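Sporozoite-specific SAG protein (Toxoplasma gondii, PDB 2WNK) is a sporozoite surface antigen of the SRS superfamily, related to SAG2, and probably takes part in host-cell attachment or immune recognition. Local coordinates at residues A66-A71 and F82-D87; A150-S155 and L205-L210. All blocks are in the same frame, centred on the assembly; numbering follows the deposited sequence.

Contact 1: residues A66-A71 and F82-D87; sequences ASLAQA and FTLTVD
A beta hairpin of the N-terminal SRS domain brings Ser67 and Ala69 of strand 66-72 against Thr85 and Thr83 of strand 80-86, the short segments running antiparallel at 166° with axes 4.6 Å apart. Two hydrogen-bonded pairs fix the register. Thr85 N bonds to Ser67 O at 2.8 Å, and Ser67 N returns a bond to Thr85 O. Ala69 N reaches Thr83 O at 2.8 Å, and Thr83 N closes the second ring on Ala69 O at 3.0 Å.

On the sheet face carrying Ser67, Ala69, Thr83 and Thr85, a water joins the strands: it donates to Thr83 O (2.8 Å), bonds Thr85 OG1 and holds Ser67 OG weakly. The serine hydroxyl lies between its own backbone N and carbonyl carbon (chi1 60°), which leans it across toward Thr85, with OG 3.7 Å from Thr85 CB.

The other face is mostly apolar, with Ala66, Leu68, Leu84, Phe82 and Val86 joined by Gln70. Leu68 and Leu84 cross at about a right angle, and the CD1 branch of Leu68 meets Leu84 CB at 3.9 Å. Beside them Gln70 and Phe82 lie side by side, pointing the same way. The extended Gln70 chain runs along the ring, while its amide, turned 64° from the ring plane, puts NE2 at the edge, 3.4 Å from Phe82 CE2.

Beyond the hairpin, the Phe82 ring meets that of Phe26, and Tyr39 OH is hydrogen-bonded to Leu68 O. With strand 22-28 paired to the far side of strand 80-86, the arrangement is an antiparallel three-stranded sheet of order 22-28, 80-86, 66-72, a component of the beta-sandwich fold of SRS domains.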
loop_
_atom_site.group_PDB
_atom_site.type_symbol
_atom_site.label_atom_id
_atom_site.label_comp_id
_atom_site.label_asym_id
_atom_site.label_seq_id
_atom_site.Cartn_x
_atom_site.Cartn_y
_atom_site.Cartn_z
ATOM N N ALA A 66 -0.229 -7.078 11.737
ATOM C CA ALA A 66 -1.547 -6.630 11.344
ATOM C C ALA A 66 -2.439 -6.751 12.570
ATOM O O ALA A 66 -2.086 -7.430 13.533
ATOM C CB ALA A 66 -2.070 -7.495 10.237
ATOM N N SER A 67 -3.580 -6.082 12.533
ATOM C CA SER A 67 -4.554 -6.227 13.589
ATOM C C SER A 67 -5.954 -6.022 13.041
ATOM O O SER A 67 -6.124 -5.289 12.077
ATOM C CB SER A 67 -4.273 -5.182 14.676
ATOM O OG SER A 67 -4.352 -3.885 14.120
ATOM N N LEU A 68 -6.941 -6.669 13.677
ATOM C CA LEU A 68 -8.348 -6.479 13.375
ATOM C C LEU A 68 -9.026 -5.931 14.628
ATOM O O LEU A 68 -8.900 -6.531 15.705
ATOM C CB LEU A 68 -9.020 -7.825 13.049
ATOM C CG LEU A 68 -10.435 -7.840 12.473
ATOM C CD1 LEU A 68 -10.531 -7.253 11.037
ATOM C CD2 LEU A 68 -10.926 -9.282 12.494
ATOM N N ALA A 69 -9.761 -4.833 14.465
ATOM C CA ALA A 69 -10.599 -4.262 15.539
ATOM C C ALA A 69 -12.067 -4.447 15.197
ATOM O O ALA A 69 -12.429 -4.567 14.031
ATOM C CB ALA A 69 -10.291 -2.785 15.737
ATOM N N GLN A 70 -12.907 -4.472 16.232
ATOM C CA GLN A 70 -14.344 -4.643 16.077
ATOM C C GLN A 70 -15.046 -3.547 16.851
ATOM O O GLN A 70 -14.618 -3.200 17.948
ATOM C CB GLN A 70 -14.769 -5.980 16.673
ATOM C CG GLN A 70 -16.259 -6.255 16.570
ATOM C CD GLN A 70 -16.695 -7.521 17.331
ATOM O OE1 GLN A 70 -16.834 -7.506 18.553
ATOM N NE2 GLN A 70 -16.943 -8.596 16.607
ATOM N N ALA A 71 -16.127 -3.012 16.289
ATOM C CA ALA A 71 -16.973 -2.075 17.016
ATOM C C ALA A 71 -18.439 -2.192 16.574
ATOM O O ALA A 71 -18.712 -2.645 15.476
ATOM C CB ALA A 71 -16.463 -0.681 16.815
ATOM N N PHE A 82 -15.718 -3.581 11.287
ATOM C CA PHE A 82 -14.399 -4.152 11.462
ATOM C C PHE A 82 -13.341 -3.307 10.779
ATOM O O PHE A 82 -13.592 -2.768 9.697
ATOM C CB PHE A 82 -14.365 -5.573 10.889
ATOM C CG PHE A 82 -15.279 -6.487 11.609
ATOM C CD1 PHE A 82 -16.601 -6.651 11.188
ATOM C CD2 PHE A 82 -14.873 -7.061 12.796
ATOM C CE1 PHE A 82 -17.471 -7.439 11.928
ATOM C CE2 PHE A 82 -15.742 -7.850 13.524
ATOM C CZ PHE A 82 -17.039 -8.038 13.092
ATOM N N THR A 83 -12.151 -3.281 11.376
ATOM C CA THR A 83 -11.012 -2.515 10.833
ATOM C C THR A 83 -9.790 -3.410 10.809
ATOM O O THR A 83 -9.322 -3.843 11.853
ATOM C CB THR A 83 -10.732 -1.254 11.709
ATOM O OG1 THR A 83 -11.931 -0.496 11.795
ATOM C CG2 THR A 83 -9.663 -0.374 11.083
ATOM N N LEU A 84 -9.267 -3.692 9.616
ATOM C CA LEU A 84 -8.078 -4.496 9.502
ATOM C C LEU A 84 -6.968 -3.531 9.145
ATOM O O LEU A 84 -7.037 -2.852 8.111
ATOM C CB LEU A 84 -8.205 -5.545 8.387
ATOM C CG LEU A 84 -6.886 -6.321 8.219
ATOM C CD1 LEU A 84 -6.772 -7.374 9.340
ATOM C CD2 LEU A 84 -6.750 -6.964 6.792
ATOM N N THR A 85 -5.963 -3.460 10.017
ATOM C CA THR A 85 -4.795 -2.643 9.772
ATOM C C THR A 85 -3.623 -3.526 9.429
ATOM O O THR A 85 -3.362 -4.501 10.128
ATOM C CB THR A 85 -4.432 -1.860 11.027
ATOM O OG1 THR A 85 -5.498 -0.959 11.321
ATOM C CG2 THR A 85 -3.150 -1.039 10.799
ATOM N N VAL A 86 -2.932 -3.214 8.332
ATOM C CA VAL A 86 -1.755 -3.973 7.927
ATOM C C VAL A 86 -0.516 -3.078 8.021
ATOM O O VAL A 86 -0.247 -2.279 7.118
ATOM C CB VAL A 86 -1.897 -4.531 6.508
ATOM C CG1 VAL A 86 -0.691 -5.384 6.169
ATOM C CG2 VAL A 86 -3.185 -5.364 6.396
ATOM N N ASP A 87 0.221 -3.249 9.117
ATOM C CA ASP A 87 1.332 -2.381 9.515
ATOM C C ASP A 87 2.551 -2.594 8.604
ATOM O O ASP A 87 3.255 -1.644 8.258
ATOM C CB ASP A 87 1.714 -2.645 10.997
ATOM C CG ASP A 87 0.605 -2.235 11.993
ATOM O OD1 ASP A 87 0.109 -1.102 11.899
ATOM O OD2 ASP A 87 0.213 -3.052 12.867
HETATM O O HOH W 1 -7.289 -2.381 13.149
#

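Contact 2: residues A150-S155 and L205-L210; sequences ANSDTS and LSVTDL
Strands 152-155 and 205-207 run antiparallel, their axes 4.8 Å apart at 165°, with Thr154 and Leu205 forming a hydrogen-bonded pair: Leu205 N gives a nearly straight bond to Thr154 O (2.8 Å), and Thr154 N answers to Leu205 O. Val207 N reaches Ser152 O at 2.9 Å, but the return bond from Ser152 N to Val207 O is weak. One residue earlier, Asn151 N uses a lone pair of Thr208 O, in the carbonyl plane, at 2.7 Å.

The side chains of Leu205 and Val207 turn to the same face as those of Thr154 and Ser152, where Ile147 and Val233 cover them from the facing sheet. Val207 CG2 lies between its backbone N and carbonyl carbon, and this branch rests 3.7 Å from Ser152 O. Ser152 OG bonds backward to Ala149 O.

Asn151 and Ser152 both face Val207, a G1 beta bulge, with Asn151 in a left-handed backbone conformation (phi 52°, psi 52°). It lies in a mixed sheet of the C-terminal SRS domain, near the N-terminal end of strand 152-158, which pairs here with strand 202-207; both are inner strands in the sheet order.

On the opposite face Asp153 CB packs alongside Ser206 OG at 3.7 Å, while its carboxylate leads away from the other strand. Past the bulge, Asn151 OD1 lies 3.7 Å from Thr208 CA and accepts from a water that also donates to Asp209 OD1, bridging the two turns. Leu210 comes up beside Ala150, its CG 3.7 Å from Ala150 N, and Val235 touches its side chain from strand 228-235.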
loop_
_atom_site.group_PDB
_atom_site.type_symbol
_atom_site.label_atom_id
_atom_site.label_comp_id
_atom_site.label_asym_id
_atom_site.label_seq_id
_atom_site.Cartn_x
_atom_site.Cartn_y
_atom_site.Cartn_z
ATOM N N ALA A 150 24.138 3.121 -17.655
ATOM C CA ALA A 150 23.146 3.295 -18.724
ATOM C C ALA A 150 22.099 2.198 -18.638
ATOM O O ALA A 150 22.333 1.132 -17.976
ATOM C CB ALA A 150 23.792 3.310 -20.131
ATOM N N ASN A 151 20.912 2.461 -19.202
ATOM C CA ASN A 151 19.887 1.404 -19.303
ATOM C C ASN A 151 19.616 0.737 -17.973
ATOM O O ASN A 151 19.554 -0.508 -17.876
ATOM C CB ASN A 151 20.363 0.366 -20.308
ATOM C CG ASN A 151 20.804 1.009 -21.575
ATOM O OD1 ASN A 151 20.037 1.741 -22.194
ATOM N ND2 ASN A 151 22.048 0.800 -21.938
ATOM N N SER A 152 19.343 1.578 -16.989
ATOM C CA SER A 152 19.085 1.063 -15.641
ATOM C C SER A 152 18.039 1.880 -14.898
ATOM O O SER A 152 17.637 2.962 -15.363
ATOM C CB SER A 152 20.406 0.957 -14.852
ATOM O OG SER A 152 20.843 2.247 -14.379
ATOM N N ASP A 153 17.629 1.368 -13.749
ATOM C CA ASP A 153 16.562 1.983 -12.937
ATOM C C ASP A 153 16.845 1.949 -11.465
ATOM O O ASP A 153 17.650 1.119 -11.020
ATOM C CB ASP A 153 15.171 1.396 -13.291
ATOM C CG ASP A 153 15.062 -0.121 -13.093
ATOM O OD1 ASP A 153 15.225 -0.603 -11.956
ATOM O OD2 ASP A 153 14.777 -0.837 -14.032
ATOM N N THR A 154 16.203 2.864 -10.732
ATOM C CA THR A 154 16.242 2.854 -9.269
ATOM C C THR A 154 14.837 3.229 -8.813
ATOM O O THR A 154 14.090 3.906 -9.505
ATOM C CB THR A 154 17.318 3.843 -8.682
ATOM O OG1 THR A 154 17.526 3.569 -7.288
ATOM C CG2 THR A 154 16.927 5.306 -8.873
ATOM N N SER A 155 14.464 2.713 -7.651
ATOM C CA SER A 155 13.047 2.771 -7.158
ATOM C C SER A 155 13.025 3.386 -5.755
ATOM O O SER A 155 13.950 3.148 -4.948
ATOM C CB SER A 155 12.361 1.416 -7.289
ATOM O OG SER A 155 12.311 1.114 -8.710
ATOM N N LEU A 205 12.409 5.123 -11.446
ATOM C CA LEU A 205 13.059 6.096 -12.323
ATOM C C LEU A 205 13.976 5.285 -13.243
ATOM O O LEU A 205 14.834 4.533 -12.752
ATOM C CB LEU A 205 13.925 7.043 -11.490
ATOM C CG LEU A 205 14.747 7.943 -12.442
ATOM C CD1 LEU A 205 13.834 8.888 -13.266
ATOM C CD2 LEU A 205 15.785 8.710 -11.647
ATOM N N SER A 206 13.805 5.466 -14.559
ATOM C CA SER A 206 14.557 4.728 -15.616
ATOM C C SER A 206 15.376 5.673 -16.467
ATOM O O SER A 206 14.880 6.738 -16.924
ATOM C CB SER A 206 13.556 3.991 -16.530
ATOM O OG SER A 206 12.861 2.990 -15.705
ATOM N N VAL A 207 16.576 5.235 -16.798
ATOM C CA VAL A 207 17.416 5.961 -17.708
ATOM C C VAL A 207 17.827 5.070 -18.862
ATOM O O VAL A 207 18.009 3.906 -18.691
ATOM C CB VAL A 207 18.695 6.581 -17.060
ATOM C CG1 VAL A 207 18.380 7.410 -15.852
ATOM C CG2 VAL A 207 19.738 5.575 -16.851
ATOM N N THR A 208 17.970 5.654 -20.033
ATOM C CA THR A 208 18.651 4.952 -21.087
ATOM C C THR A 208 20.118 5.349 -21.221
ATOM O O THR A 208 20.950 4.753 -20.649
ATOM C CB THR A 208 17.916 5.025 -22.438
ATOM O OG1 THR A 208 17.917 6.350 -22.954
ATOM C CG2 THR A 208 16.522 4.584 -22.248
ATOM N N ASP A 209 20.390 6.480 -21.860
ATOM C CA ASP A 209 21.753 6.905 -21.974
ATOM C C ASP A 209 22.007 7.740 -20.740
ATOM O O ASP A 209 21.136 8.461 -20.320
ATOM C CB ASP A 209 21.970 7.797 -23.184
ATOM C CG ASP A 209 21.819 7.066 -24.495
ATOM O OD1 ASP A 209 22.173 5.938 -24.624
ATOM O OD2 ASP A 209 21.352 7.683 -25.407
ATOM N N LEU A 210 23.219 7.662 -20.222
ATOM C CA LEU A 210 23.613 8.598 -19.179
ATOM C C LEU A 210 23.803 9.987 -19.766
ATOM O O LEU A 210 24.150 10.134 -20.945
ATOM C CB LEU A 210 24.898 8.109 -18.489
ATOM C CG LEU A 210 24.738 6.818 -17.664
ATOM C CD1 LEU A 210 26.105 6.298 -17.246
ATOM C CD2 LEU A 210 23.801 7.004 -16.493
HETATM O O HOH W 2 20.602 3.612 -24.335
#

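In the fold
Contact 1 and contact 2 are both antiparallel strand pairings, but they lie in different SRS domains, on opposite sides of the chain's centre, with centres 39 Å apart and nearest atoms about 18 Å apart. The 66-71/82-87 contact joins neighbours in sequence through a hairpin, is partly buried and keeps a regular register. The 150-155/205-210 contact links segments with 49 residues between them, lies at the surface, is broken by a G1 bulge and continues into loop residues. Each has one water between its segments, bound to a backbone carbonyl and hydroxyls in contact 1 and to asparagine and aspartate side chains in contact 2. Ring-amide packing occurs in contact 1 alone.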